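Aminopeptidase N family protein (Idiomarina loihiensis L2TR, PDB 4FGM) probably works as a zinc-dependent aminopeptidase of the M61 peptidase family, removing residues from the amino-terminal ends of peptides. Local coordinates at residues G13-S19 and H84-W90; I2-I6 and L111-V115; T7-H12 and L127-A133; K137-P143 and H150-R156. All blocks are in the same frame, centred on the assembly; numbering follows the deposited sequence.

How the interactions relate
All four interactions lie in the M61 N-terminal beta domain, away from the zinc and the pocket that holds maleate. Strand 2-10 ties three of them together: its first half packs inward in interaction 2, its second half meets the 127-133 loop in interaction 3, and along its length it pairs with strand 15-22 of interaction 1. The centres of interactions 1 and 3 are about 10 Å apart, bridged by Asn17 N and Thr7 O at 2.7 Å. Interactions 1 and 2 meet through Tyr85 OH and Leu111 O, 2.6 Å apart. Interaction 4 touches interaction 3, where Trp152 packs on Ala129 and Pro130, but stays about 7 Å from interaction 2 between nearest atoms.

Interaction 1 of 4, residues G13-S19 and H84-W90; sequences GHLFNVS and HYQVYAW
His14 and Trp90 stack ring on ring at one end of an antiparallel strand pair, 15-19 with 84-88, in the M61 N-terminal domain. The His14 ring centroid lies 3.7 Å from that of the six-membered Trp90 ring, with the planes only 13° apart. Followed outward, His14 CB approaches Ala89 O at 3.5 Å, and CG comes over Trp90 CE3. ND1 also faces CE3 but spends its polar edge on Leu99 O, a bond that should fix the rotation of the imidazole. His14 CE1 reaches Trp90 CZ3 at 3.4 Å, while NE2 lies over CD2. His14 and Leu15 together face Asp10 and form a G1 beta bulge.

Phe16 with Val87 and Val18 with Tyr85 are the hydrogen-bonded pairs, and their side chains share the buried face. Tyr85 holds CG between its backbone N and carbonyl carbon (chi1 54°), which turns a face of the ring to Val18; Val18 CB stands 3.9 Å from the ring centroid. Tyr85 OH is bound by Leu111 O and Leu113 N. On the other face Asn17 and Gln86 run alongside, and Gln86 NE2 donates to Asn17 OD1 in the carbonyl plane at 2.9 Å. The NE2 of His84 binds Glu56, while His84 ND1 and Ser19 OG are hydrogen-bonded, 2.9 Å apart.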
# COMPACT_ATOMS: atom_id res chain seq x y z
N GLY A 13 -18.04 -19.94 -11.70
CA GLY A 13 -16.74 -20.40 -12.16
C GLY A 13 -15.66 -19.32 -12.07
O GLY A 13 -14.49 -19.58 -12.33
N HIS A 14 -16.05 -18.10 -11.70
CA HIS A 14 -15.11 -16.99 -11.57
C HIS A 14 -14.40 -16.74 -12.91
O HIS A 14 -13.18 -16.61 -12.96
CB HIS A 14 -14.06 -17.30 -10.49
CG HIS A 14 -14.63 -17.99 -9.29
ND1 HIS A 14 -15.70 -17.49 -8.58
CD2 HIS A 14 -14.29 -19.16 -8.70
CE1 HIS A 14 -16.00 -18.33 -7.60
NE2 HIS A 14 -15.16 -19.35 -7.65
N LEU A 15 -15.17 -16.65 -13.98
CA LEU A 15 -14.59 -16.44 -15.30
C LEU A 15 -15.16 -15.26 -16.06
O LEU A 15 -16.38 -15.10 -16.16
CB LEU A 15 -14.77 -17.71 -16.15
CG LEU A 15 -14.02 -18.97 -15.71
CD1 LEU A 15 -14.64 -20.19 -16.38
CD2 LEU A 15 -12.55 -18.84 -16.07
N PHE A 16 -14.28 -14.43 -16.59
CA PHE A 16 -14.70 -13.30 -17.40
C PHE A 16 -14.46 -13.75 -18.85
O PHE A 16 -13.49 -14.47 -19.11
CB PHE A 16 -13.83 -12.06 -17.17
CG PHE A 16 -14.10 -11.32 -15.89
CD1 PHE A 16 -13.38 -11.61 -14.73
CD2 PHE A 16 -15.03 -10.29 -15.85
CE1 PHE A 16 -13.57 -10.86 -13.56
CE2 PHE A 16 -15.23 -9.53 -14.69
CZ PHE A 16 -14.49 -9.82 -13.54
N ASN A 17 -15.33 -13.36 -19.77
CA ASN A 17 -15.10 -13.68 -21.18
C ASN A 17 -14.51 -12.39 -21.71
O ASN A 17 -15.00 -11.31 -21.39
CB ASN A 17 -16.39 -13.98 -21.94
CG ASN A 17 -16.69 -15.45 -22.02
OD1 ASN A 17 -15.96 -16.29 -21.48
ND2 ASN A 17 -17.79 -15.79 -22.70
N VAL A 18 -13.46 -12.50 -22.51
CA VAL A 18 -12.84 -11.31 -23.07
C VAL A 18 -12.61 -11.45 -24.57
O VAL A 18 -12.18 -12.50 -25.06
CB VAL A 18 -11.48 -11.01 -22.39
CG1 VAL A 18 -10.91 -9.72 -22.94
CG2 VAL A 18 -11.66 -10.91 -20.88
N SER A 19 -12.93 -10.38 -25.29
CA SER A 19 -12.74 -10.31 -26.73
C SER A 19 -11.91 -9.08 -27.03
O SER A 19 -12.06 -8.03 -26.39
CB SER A 19 -14.08 -10.21 -27.47
OG SER A 19 -14.70 -11.47 -27.57
N HIS A 84 -10.34 -14.18 -28.77
CA HIS A 84 -11.25 -14.53 -27.68
C HIS A 84 -10.53 -15.33 -26.60
O HIS A 84 -9.70 -16.19 -26.91
CB HIS A 84 -12.40 -15.40 -28.18
CG HIS A 84 -13.21 -14.79 -29.28
ND1 HIS A 84 -14.22 -13.88 -29.04
CD2 HIS A 84 -13.20 -14.99 -30.62
CE1 HIS A 84 -14.79 -13.55 -30.19
NE2 HIS A 84 -14.19 -14.21 -31.16
N TYR A 85 -10.84 -15.05 -25.34
CA TYR A 85 -10.28 -15.81 -24.23
C TYR A 85 -11.08 -15.57 -22.97
O TYR A 85 -11.91 -14.66 -22.91
CB TYR A 85 -8.79 -15.49 -23.98
CG TYR A 85 -8.46 -14.03 -23.78
CD1 TYR A 85 -8.17 -13.21 -24.87
CD2 TYR A 85 -8.43 -13.46 -22.50
CE1 TYR A 85 -7.85 -11.86 -24.69
CE2 TYR A 85 -8.11 -12.10 -22.31
CZ TYR A 85 -7.83 -11.31 -23.42
OH TYR A 85 -7.53 -9.98 -23.27
N GLN A 86 -10.85 -16.42 -21.97
CA GLN A 86 -11.51 -16.30 -20.68
C GLN A 86 -10.44 -15.96 -19.67
O GLN A 86 -9.25 -16.22 -19.90
CB GLN A 86 -12.16 -17.61 -20.27
CG GLN A 86 -13.29 -18.07 -21.15
CD GLN A 86 -14.10 -19.15 -20.49
OE1 GLN A 86 -13.58 -20.21 -20.16
NE2 GLN A 86 -15.38 -18.89 -20.28
N VAL A 87 -10.85 -15.38 -18.55
CA VAL A 87 -9.90 -15.03 -17.51
C VAL A 87 -10.42 -15.54 -16.16
O VAL A 87 -11.57 -15.27 -15.80
CB VAL A 87 -9.69 -13.51 -17.45
CG1 VAL A 87 -8.68 -13.17 -16.37
CG2 VAL A 87 -9.22 -13.00 -18.80
N TYR A 88 -9.58 -16.28 -15.45
CA TYR A 88 -9.94 -16.82 -14.14
C TYR A 88 -9.68 -15.73 -13.10
O TYR A 88 -8.55 -15.29 -12.94
CB TYR A 88 -9.11 -18.05 -13.80
CG TYR A 88 -9.47 -18.68 -12.47
CD1 TYR A 88 -10.70 -19.32 -12.30
CD2 TYR A 88 -8.59 -18.63 -11.39
CE1 TYR A 88 -11.03 -19.91 -11.07
CE2 TYR A 88 -8.92 -19.21 -10.17
CZ TYR A 88 -10.14 -19.85 -10.02
OH TYR A 88 -10.45 -20.47 -8.82
N ALA A 89 -10.72 -15.32 -12.39
CA ALA A 89 -10.60 -14.26 -11.40
C ALA A 89 -11.02 -14.67 -10.00
O ALA A 89 -12.17 -14.49 -9.61
CB ALA A 89 -11.42 -13.05 -11.84
N TRP A 90 -10.07 -15.21 -9.23
CA TRP A 90 -10.34 -15.64 -7.87
C TRP A 90 -9.26 -15.19 -6.89
O TRP A 90 -8.76 -15.98 -6.09
CB TRP A 90 -10.49 -17.16 -7.82
CG TRP A 90 -11.22 -17.64 -6.61
CD1 TRP A 90 -10.84 -18.64 -5.76
CD2 TRP A 90 -12.46 -17.14 -6.10
NE1 TRP A 90 -11.76 -18.79 -4.76
CE2 TRP A 90 -12.77 -17.88 -4.94
CE3 TRP A 90 -13.34 -16.13 -6.51
CZ2 TRP A 90 -13.92 -17.66 -4.19
CZ3 TRP A 90 -14.48 -15.90 -5.77
CH2 TRP A 90 -14.77 -16.66 -4.62

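Interaction 2 of 4, residues I2-I6 and L111-V115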
# COMPACT_ATOMS: atom_id res chain seq x y z
N ILE A 2 -8.07 0.14 -30.55
CA ILE A 2 -8.22 -1.26 -30.15
C ILE A 2 -9.50 -1.40 -29.33
O ILE A 2 -9.78 -0.57 -28.46
CB ILE A 2 -7.01 -1.72 -29.30
CG1 ILE A 2 -5.71 -1.48 -30.07
CG2 ILE A 2 -7.16 -3.19 -28.93
CD1 ILE A 2 -5.69 -2.10 -31.45
N ALA A 3 -10.27 -2.45 -29.60
CA ALA A 3 -11.53 -2.65 -28.89
C ALA A 3 -11.54 -3.88 -27.99
O ALA A 3 -11.13 -4.97 -28.39
CB ALA A 3 -12.68 -2.74 -29.89
N TYR A 4 -12.01 -3.68 -26.76
CA TYR A 4 -12.07 -4.76 -25.78
C TYR A 4 -13.50 -4.99 -25.32
O TYR A 4 -14.18 -4.05 -24.92
CB TYR A 4 -11.21 -4.42 -24.56
CG TYR A 4 -9.72 -4.33 -24.84
CD1 TYR A 4 -8.92 -5.46 -24.78
CD2 TYR A 4 -9.13 -3.12 -25.14
CE1 TYR A 4 -7.55 -5.38 -25.01
CE2 TYR A 4 -7.76 -3.03 -25.38
CZ TYR A 4 -6.98 -4.16 -25.32
OH TYR A 4 -5.62 -4.08 -25.56
N ASP A 5 -13.96 -6.23 -25.38
CA ASP A 5 -15.30 -6.57 -24.90
C ASP A 5 -15.16 -7.49 -23.71
O ASP A 5 -14.56 -8.56 -23.81
CB ASP A 5 -16.13 -7.27 -25.98
CG ASP A 5 -16.78 -6.29 -26.92
OD1 ASP A 5 -16.16 -5.96 -27.95
OD2 ASP A 5 -17.91 -5.85 -26.61
N ILE A 6 -15.71 -7.07 -22.57
CA ILE A 6 -15.64 -7.88 -21.36
C ILE A 6 -17.01 -8.22 -20.80
O ILE A 6 -17.90 -7.36 -20.70
CB ILE A 6 -14.84 -7.16 -20.25
CG1 ILE A 6 -13.40 -6.92 -20.70
CG2 ILE A 6 -14.83 -8.01 -18.99
CD1 ILE A 6 -12.60 -6.05 -19.74
N LEU A 111 -6.98 -8.50 -17.40
CA LEU A 111 -7.95 -8.88 -18.42
C LEU A 111 -7.67 -8.52 -19.88
O LEU A 111 -8.05 -9.26 -20.78
CB LEU A 111 -9.32 -8.31 -18.04
CG LEU A 111 -10.20 -9.18 -17.12
CD1 LEU A 111 -9.48 -9.46 -15.82
CD2 LEU A 111 -11.51 -8.48 -16.87
N CYS A 112 -6.98 -7.41 -20.11
CA CYS A 112 -6.73 -6.94 -21.47
C CYS A 112 -5.35 -7.09 -22.08
O CYS A 112 -4.43 -6.35 -21.73
CB CYS A 112 -7.13 -5.47 -21.56
SG CYS A 112 -8.82 -5.18 -21.06
N LEU A 113 -5.21 -8.01 -23.03
CA LEU A 113 -3.94 -8.20 -23.71
C LEU A 113 -3.59 -6.94 -24.50
O LEU A 113 -4.46 -6.31 -25.10
CB LEU A 113 -4.00 -9.38 -24.67
CG LEU A 113 -4.09 -10.78 -24.06
CD1 LEU A 113 -4.24 -11.80 -25.17
CD2 LEU A 113 -2.84 -11.06 -23.24
N ALA A 114 -2.32 -6.56 -24.48
CA ALA A 114 -1.87 -5.38 -25.22
C ALA A 114 -1.50 -5.81 -26.64
O ALA A 114 -0.96 -6.90 -26.84
CB ALA A 114 -0.66 -4.76 -24.53
N VAL A 115 -1.80 -4.96 -27.62
CA VAL A 115 -1.47 -5.25 -29.01
C VAL A 115 -0.10 -4.64 -29.31
O VAL A 115 0.05 -3.41 -29.35
CB VAL A 115 -2.51 -4.64 -29.99
CG1 VAL A 115 -2.13 -4.97 -31.43
CG2 VAL A 115 -3.90 -5.18 -29.68
O HOH W 1 -3.45 -2.61 -26.97
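Tyr4 reaches across from strand 2-10 to Cys112 and Leu113, making a sulfur-aromatic contact inside the M61 N-terminal beta domain. The segments run nearly opposite ways, and no backbone-to-backbone bond joins them; side chains of 2-6 reach over to 111-115. Ile2, Tyr4 and Ile6 all point from one face of the strand toward that segment, in a wholly buried contact.

Two contacts load one face of the Tyr4 ring. Cys112 CB lies 3.9 Å from the ring centroid in a CH-pi contact, and Cys112 SG is 4.2 Å from the same centroid. With SG beside its own backbone N (chi1 -56°), the sulfur lies over the inner part of the ring near CG and CD1, while CB covers CE1. Helix 160-163 adds Tyr160 and Leu163 to the surroundings of Tyr4.

Apolar contacts flank the ring on either side of Tyr4 along the strand. Ile2 is folded so that CG1, CG2 and CD1 all gather about one methyl of Val115, with CG2 to Val115 CG2 at 3.9 Å. On the far side of Tyr4, Ile6 CD1 meets Leu111 CD2 at 3.9 Å, the two side chains crossing at about a right angle, and the Ile6 methyl also touches Cys112 SG.

Polar contacts are concentrated on the phenol oxygen. Tyr4 OH donates to Leu113 O at 2.6 Å, tilted 24° from the carbonyl plane and in the plane of its own ring. Tyr4 OH also accepts from a water 3.0 Å away, and this water takes the N-H of Val115, with Val115 N 2.9 Å from it.

Interaction 3 of 4, residues T7-H12 and L127-A133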
# COMPACT_ATOMS: atom_id res chain seq x y z
N THR A 7 -17.16 -9.48 -20.43
CA THR A 7 -18.41 -9.94 -19.85
C THR A 7 -18.14 -10.87 -18.68
O THR A 7 -17.35 -11.81 -18.80
CB THR A 7 -19.27 -10.70 -20.90
OG1 THR A 7 -19.51 -9.86 -22.04
CG2 THR A 7 -20.61 -11.12 -20.31
N PRO A 8 -18.75 -10.60 -17.52
CA PRO A 8 -18.55 -11.47 -16.35
C PRO A 8 -19.49 -12.63 -16.67
O PRO A 8 -20.59 -12.72 -16.13
CB PRO A 8 -19.08 -10.62 -15.19
CG PRO A 8 -18.98 -9.22 -15.70
CD PRO A 8 -19.41 -9.35 -17.13
N ILE A 9 -19.05 -13.52 -17.55
CA ILE A 9 -19.87 -14.62 -18.02
C ILE A 9 -20.21 -15.77 -17.08
O ILE A 9 -21.29 -16.34 -17.17
CB ILE A 9 -19.27 -15.22 -19.33
CG1 ILE A 9 -20.35 -15.99 -20.10
CG2 ILE A 9 -18.09 -16.14 -19.01
CD1 ILE A 9 -21.40 -15.08 -20.72
N ASP A 10 -19.29 -16.13 -16.19
CA ASP A 10 -19.52 -17.25 -15.29
C ASP A 10 -19.21 -16.88 -13.85
O ASP A 10 -18.06 -16.95 -13.40
CB ASP A 10 -18.65 -18.43 -15.73
CG ASP A 10 -19.07 -19.74 -15.06
OD1 ASP A 10 -19.69 -19.68 -13.97
OD2 ASP A 10 -18.76 -20.82 -15.62
N LEU A 11 -20.25 -16.51 -13.11
CA LEU A 11 -20.10 -16.12 -11.72
C LEU A 11 -19.62 -17.22 -10.78
O LEU A 11 -18.73 -16.99 -9.96
CB LEU A 11 -21.43 -15.54 -11.22
CG LEU A 11 -21.60 -14.02 -11.34
CD1 LEU A 11 -20.82 -13.46 -12.50
CD2 LEU A 11 -23.07 -13.70 -11.48
N HIS A 12 -20.18 -18.42 -10.91
CA HIS A 12 -19.77 -19.52 -10.05
C HIS A 12 -18.39 -20.07 -10.42
O HIS A 12 -17.67 -20.59 -9.57
CB HIS A 12 -20.81 -20.65 -10.08
CG HIS A 12 -22.12 -20.27 -9.47
ND1 HIS A 12 -23.17 -21.16 -9.36
CD2 HIS A 12 -22.56 -19.10 -8.94
CE1 HIS A 12 -24.20 -20.55 -8.79
NE2 HIS A 12 -23.85 -19.30 -8.52
N LEU A 127 -18.16 -2.97 -21.42
CA LEU A 127 -18.48 -3.85 -20.30
C LEU A 127 -19.94 -4.29 -20.39
O LEU A 127 -20.85 -3.49 -20.21
CB LEU A 127 -18.27 -3.13 -18.96
CG LEU A 127 -17.64 -3.88 -17.78
CD1 LEU A 127 -18.29 -3.40 -16.51
CD2 LEU A 127 -17.82 -5.37 -17.91
N HIS A 128 -20.14 -5.58 -20.65
CA HIS A 128 -21.48 -6.15 -20.77
C HIS A 128 -21.94 -6.69 -19.42
O HIS A 128 -21.15 -7.25 -18.66
CB HIS A 128 -21.47 -7.28 -21.82
CG HIS A 128 -21.00 -6.84 -23.17
ND1 HIS A 128 -21.84 -6.25 -24.10
CD2 HIS A 128 -19.76 -6.82 -23.72
CE1 HIS A 128 -21.14 -5.90 -25.16
NE2 HIS A 128 -19.88 -6.23 -24.96
N ALA A 129 -23.23 -6.52 -19.13
CA ALA A 129 -23.79 -7.00 -17.87
C ALA A 129 -23.69 -8.51 -17.79
O ALA A 129 -23.78 -9.22 -18.79
CB ALA A 129 -25.26 -6.58 -17.75
N PRO A 130 -23.47 -9.04 -16.58
CA PRO A 130 -23.39 -10.49 -16.49
C PRO A 130 -24.82 -11.04 -16.53
O PRO A 130 -25.68 -10.61 -15.77
CB PRO A 130 -22.70 -10.71 -15.14
CG PRO A 130 -23.14 -9.53 -14.35
CD PRO A 130 -23.06 -8.39 -15.32
N PRO A 131 -25.09 -11.99 -17.44
CA PRO A 131 -26.43 -12.56 -17.54
C PRO A 131 -27.00 -13.00 -16.20
O PRO A 131 -28.20 -12.91 -15.95
CB PRO A 131 -26.23 -13.73 -18.50
CG PRO A 131 -25.14 -13.25 -19.39
CD PRO A 131 -24.17 -12.62 -18.40
N GLU A 132 -26.12 -13.47 -15.32
CA GLU A 132 -26.53 -13.97 -14.01
C GLU A 132 -26.73 -12.88 -12.98
O GLU A 132 -27.21 -13.16 -11.88
CB GLU A 132 -25.51 -14.97 -13.49
CG GLU A 132 -25.19 -16.10 -14.46
CD GLU A 132 -23.94 -16.87 -14.07
OE1 GLU A 132 -24.00 -17.71 -13.15
OE2 GLU A 132 -22.88 -16.62 -14.68
N ALA A 133 -26.38 -11.63 -13.32
CA ALA A 133 -26.51 -10.51 -12.39
C ALA A 133 -26.68 -9.19 -13.12
O ALA A 133 -25.89 -8.26 -12.94
CB ALA A 133 -25.27 -10.44 -11.48
O HOH W 2 -22.98 -14.08 -15.33
O HOH W 3 -22.14 -19.41 -12.72
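Glu132 turns its CG beside the backbone N (chi1 -53°) and then runs extended, which carries the carboxylate from the 127-133 loop to the backbone of Leu11. There OE2 accepts from Leu11 N at 3.1 Å, on the syn side and 33° out of the carboxylate plane, in a bond that is nearly straight at 170°. The stem of the same side chain packs too: Glu132 CB touches Leu11 CD2 at 3.4 Å. The glutamate sits in a type I turn, Pro130 to Ala133, closed by Ala133 N and Pro130 O.

Pro8, the centre of an inverse gamma turn that bends strand 2-10, lies against Pro130, with Pro8 CB 3.6 Å from Pro130 CB. Pro8 CD lies against the loop carbonyl, 3.1 Å from His128 O. Replacing Pro8 by an alanine would keep CB on Pro130 but would probably leave His128 O without its CD contact and free the backbone angle that helps hold the turn.

A water donates to Asp10 OD1 and to Glu132 OE1, at 2.6 Å from the latter, and accepts from His12 N. Asp10 OD1 is also held by Gly13 N. Asp10 OD1 and Glu132 OE2 are 4.5 Å apart and Ile9 O crowds OE2; Leu11 N probably eases the charge at OE2, while the water joining the carboxylates probably offsets a mutual repulsion that could otherwise favour protonation of one of them.

Interaction 4 of 4, residues K137-P143 and H150-R156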
# COMPACT_ATOMS: atom_id res chain seq x y z
N LYS A 137 -24.38 -2.89 -10.32
CA LYS A 137 -23.95 -1.54 -10.68
C LYS A 137 -22.48 -1.56 -11.07
O LYS A 137 -21.76 -2.53 -10.79
CB LYS A 137 -24.16 -0.57 -9.53
CG LYS A 137 -25.61 -0.33 -9.17
CD LYS A 137 -25.73 0.80 -8.17
CE LYS A 137 -27.00 0.67 -7.34
NZ LYS A 137 -28.21 0.49 -8.20
N VAL A 138 -22.04 -0.48 -11.70
CA VAL A 138 -20.67 -0.35 -12.16
C VAL A 138 -20.05 0.94 -11.64
O VAL A 138 -20.72 1.97 -11.57
CB VAL A 138 -20.62 -0.32 -13.72
CG1 VAL A 138 -19.21 -0.04 -14.21
CG2 VAL A 138 -21.12 -1.63 -14.26
N ALA A 139 -18.77 0.87 -11.28
CA ALA A 139 -18.05 2.04 -10.79
C ALA A 139 -16.62 1.97 -11.30
O ALA A 139 -15.99 0.91 -11.27
CB ALA A 139 -18.07 2.06 -9.25
N THR A 140 -16.13 3.10 -11.79
CA THR A 140 -14.78 3.18 -12.33
C THR A 140 -14.48 4.63 -12.70
O THR A 140 -15.39 5.45 -12.83
CB THR A 140 -14.63 2.34 -13.61
OG1 THR A 140 -13.30 2.50 -14.13
CG2 THR A 140 -15.64 2.79 -14.68
N GLY A 141 -13.21 4.94 -12.87
CA GLY A 141 -12.84 6.28 -13.24
C GLY A 141 -12.58 6.38 -14.73
O GLY A 141 -12.29 7.46 -15.25
N MSE A 142 -12.66 5.26 -15.43
CA MSE A 142 -12.43 5.28 -16.88
C MSE A 142 -13.51 6.12 -17.56
O MSE A 142 -14.69 5.91 -17.33
CB MSE A 142 -12.44 3.87 -17.45
CG MSE A 142 -11.81 3.77 -18.83
SE MSE A 142 -11.73 1.95 -19.50
CE MSE A 142 -10.29 1.27 -18.38
N PRO A 143 -13.10 7.08 -18.41
CA PRO A 143 -14.04 7.96 -19.13
C PRO A 143 -15.17 7.16 -19.77
O PRO A 143 -14.92 6.21 -20.53
CB PRO A 143 -13.16 8.65 -20.16
CG PRO A 143 -11.82 8.74 -19.44
CD PRO A 143 -11.71 7.36 -18.81
N HIS A 150 -23.83 4.66 -13.62
CA HIS A 150 -23.32 3.62 -12.73
C HIS A 150 -23.76 2.26 -13.25
O HIS A 150 -23.98 1.32 -12.48
CB HIS A 150 -23.84 3.83 -11.31
CG HIS A 150 -23.22 5.00 -10.61
ND1 HIS A 150 -21.86 5.11 -10.42
CD2 HIS A 150 -23.78 6.11 -10.08
CE1 HIS A 150 -21.60 6.25 -9.80
NE2 HIS A 150 -22.75 6.87 -9.58
N SER A 151 -23.91 2.16 -14.56
CA SER A 151 -24.35 0.91 -15.13
C SER A 151 -23.45 0.48 -16.28
O SER A 151 -22.35 1.01 -16.46
CB SER A 151 -25.80 1.04 -15.61
OG SER A 151 -26.39 -0.24 -15.76
N TRP A 152 -23.93 -0.49 -17.05
CA TRP A 152 -23.18 -1.03 -18.18
C TRP A 152 -22.96 -0.01 -19.29
O TRP A 152 -23.66 1.00 -19.36
CB TRP A 152 -23.92 -2.27 -18.69
CG TRP A 152 -24.31 -3.14 -17.54
CD1 TRP A 152 -25.56 -3.29 -17.01
CD2 TRP A 152 -23.41 -3.82 -16.65
NE1 TRP A 152 -25.50 -4.01 -15.84
CE2 TRP A 152 -24.19 -4.35 -15.59
CE3 TRP A 152 -22.03 -4.04 -16.64
CZ2 TRP A 152 -23.63 -5.08 -14.54
CZ3 TRP A 152 -21.47 -4.76 -15.59
CH2 TRP A 152 -22.27 -5.27 -14.56
N GLY A 153 -21.97 -0.25 -20.14
CA GLY A 153 -21.69 0.68 -21.22
C GLY A 153 -20.31 0.61 -21.85
O GLY A 153 -19.58 -0.36 -21.68
N CYS A 154 -19.96 1.67 -22.57
CA CYS A 154 -18.68 1.76 -23.26
C CYS A 154 -17.78 2.83 -22.66
O CYS A 154 -18.24 3.91 -22.31
CB CYS A 154 -18.92 2.05 -24.74
SG CYS A 154 -19.77 0.73 -25.62
N PHE A 155 -16.49 2.51 -22.57
CA PHE A 155 -15.53 3.43 -22.00
C PHE A 155 -14.35 3.59 -22.94
O PHE A 155 -14.08 2.71 -23.76
CB PHE A 155 -15.04 2.90 -20.63
CG PHE A 155 -16.16 2.62 -19.66
CD1 PHE A 155 -16.88 1.43 -19.73
CD2 PHE A 155 -16.50 3.56 -18.69
CE1 PHE A 155 -17.94 1.19 -18.85
CE2 PHE A 155 -17.55 3.33 -17.80
CZ PHE A 155 -18.27 2.13 -17.88
N ARG A 156 -13.66 4.72 -22.83
CA ARG A 156 -12.51 4.99 -23.69
C ARG A 156 -11.29 5.49 -22.91
O ARG A 156 -11.40 6.34 -22.03
CB ARG A 156 -12.88 6.03 -24.75
CG ARG A 156 -11.75 6.39 -25.71
CD ARG A 156 -12.20 7.43 -26.73
NE ARG A 156 -11.10 7.86 -27.60
CZ ARG A 156 -10.03 8.54 -27.18
NH1 ARG A 156 -9.90 8.88 -25.91
NH2 ARG A 156 -9.08 8.87 -28.04
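Apolar side-chain packing, closed at each end by one backbone hydrogen bond, joins Val138, Thr140 and Met142 to Trp152 and Phe155 in the M61 N-terminal beta domain. The segments form no continuous ladder: strand 137-140 pairs with 168-171, strand 153-157 with 123-127, so the contact ties together two neighbouring strand pairs. At one end Val138 N donates to His150 O at 2.8 Å, from 57° above the carbonyl plane. At the other, Arg156 N donates to Pro143 O at 3.0 Å.

Val138 drives one branch, CG2, over a face of the indole, where it stands 3.6 Å from the centroid of the six-membered Trp152 ring in a CH-pi contact. The indole is itself fixed by its NE1 bond to Pro134 O.

Phe155 fills the middle. Thr140 CG2 comes at its ring obliquely, 3.7 Å from Phe155 CE2: with OG1 anti to the backbone N (chi1 178°), the methyl falls between N and the carbonyl carbon, on the Phe155 side. That hydroxyl closes an ST turn by accepting from Met142 N, and it also binds Pro167 O. Met142, a selenomethionine, lays SE 3.6 Å from Phe155 CB, while Met142 O lies at the ring edge, 3.3 Å from Phe155 CD2. With an alanine at Phe155, the Thr140 methyl and Phe168, which meets the ring edge-to-face, would probably lose their partner and a gap would open beside Thr140. Beyond the ring, Pro143 packs its CD on the backbone, 3.4 Å from Arg156 O.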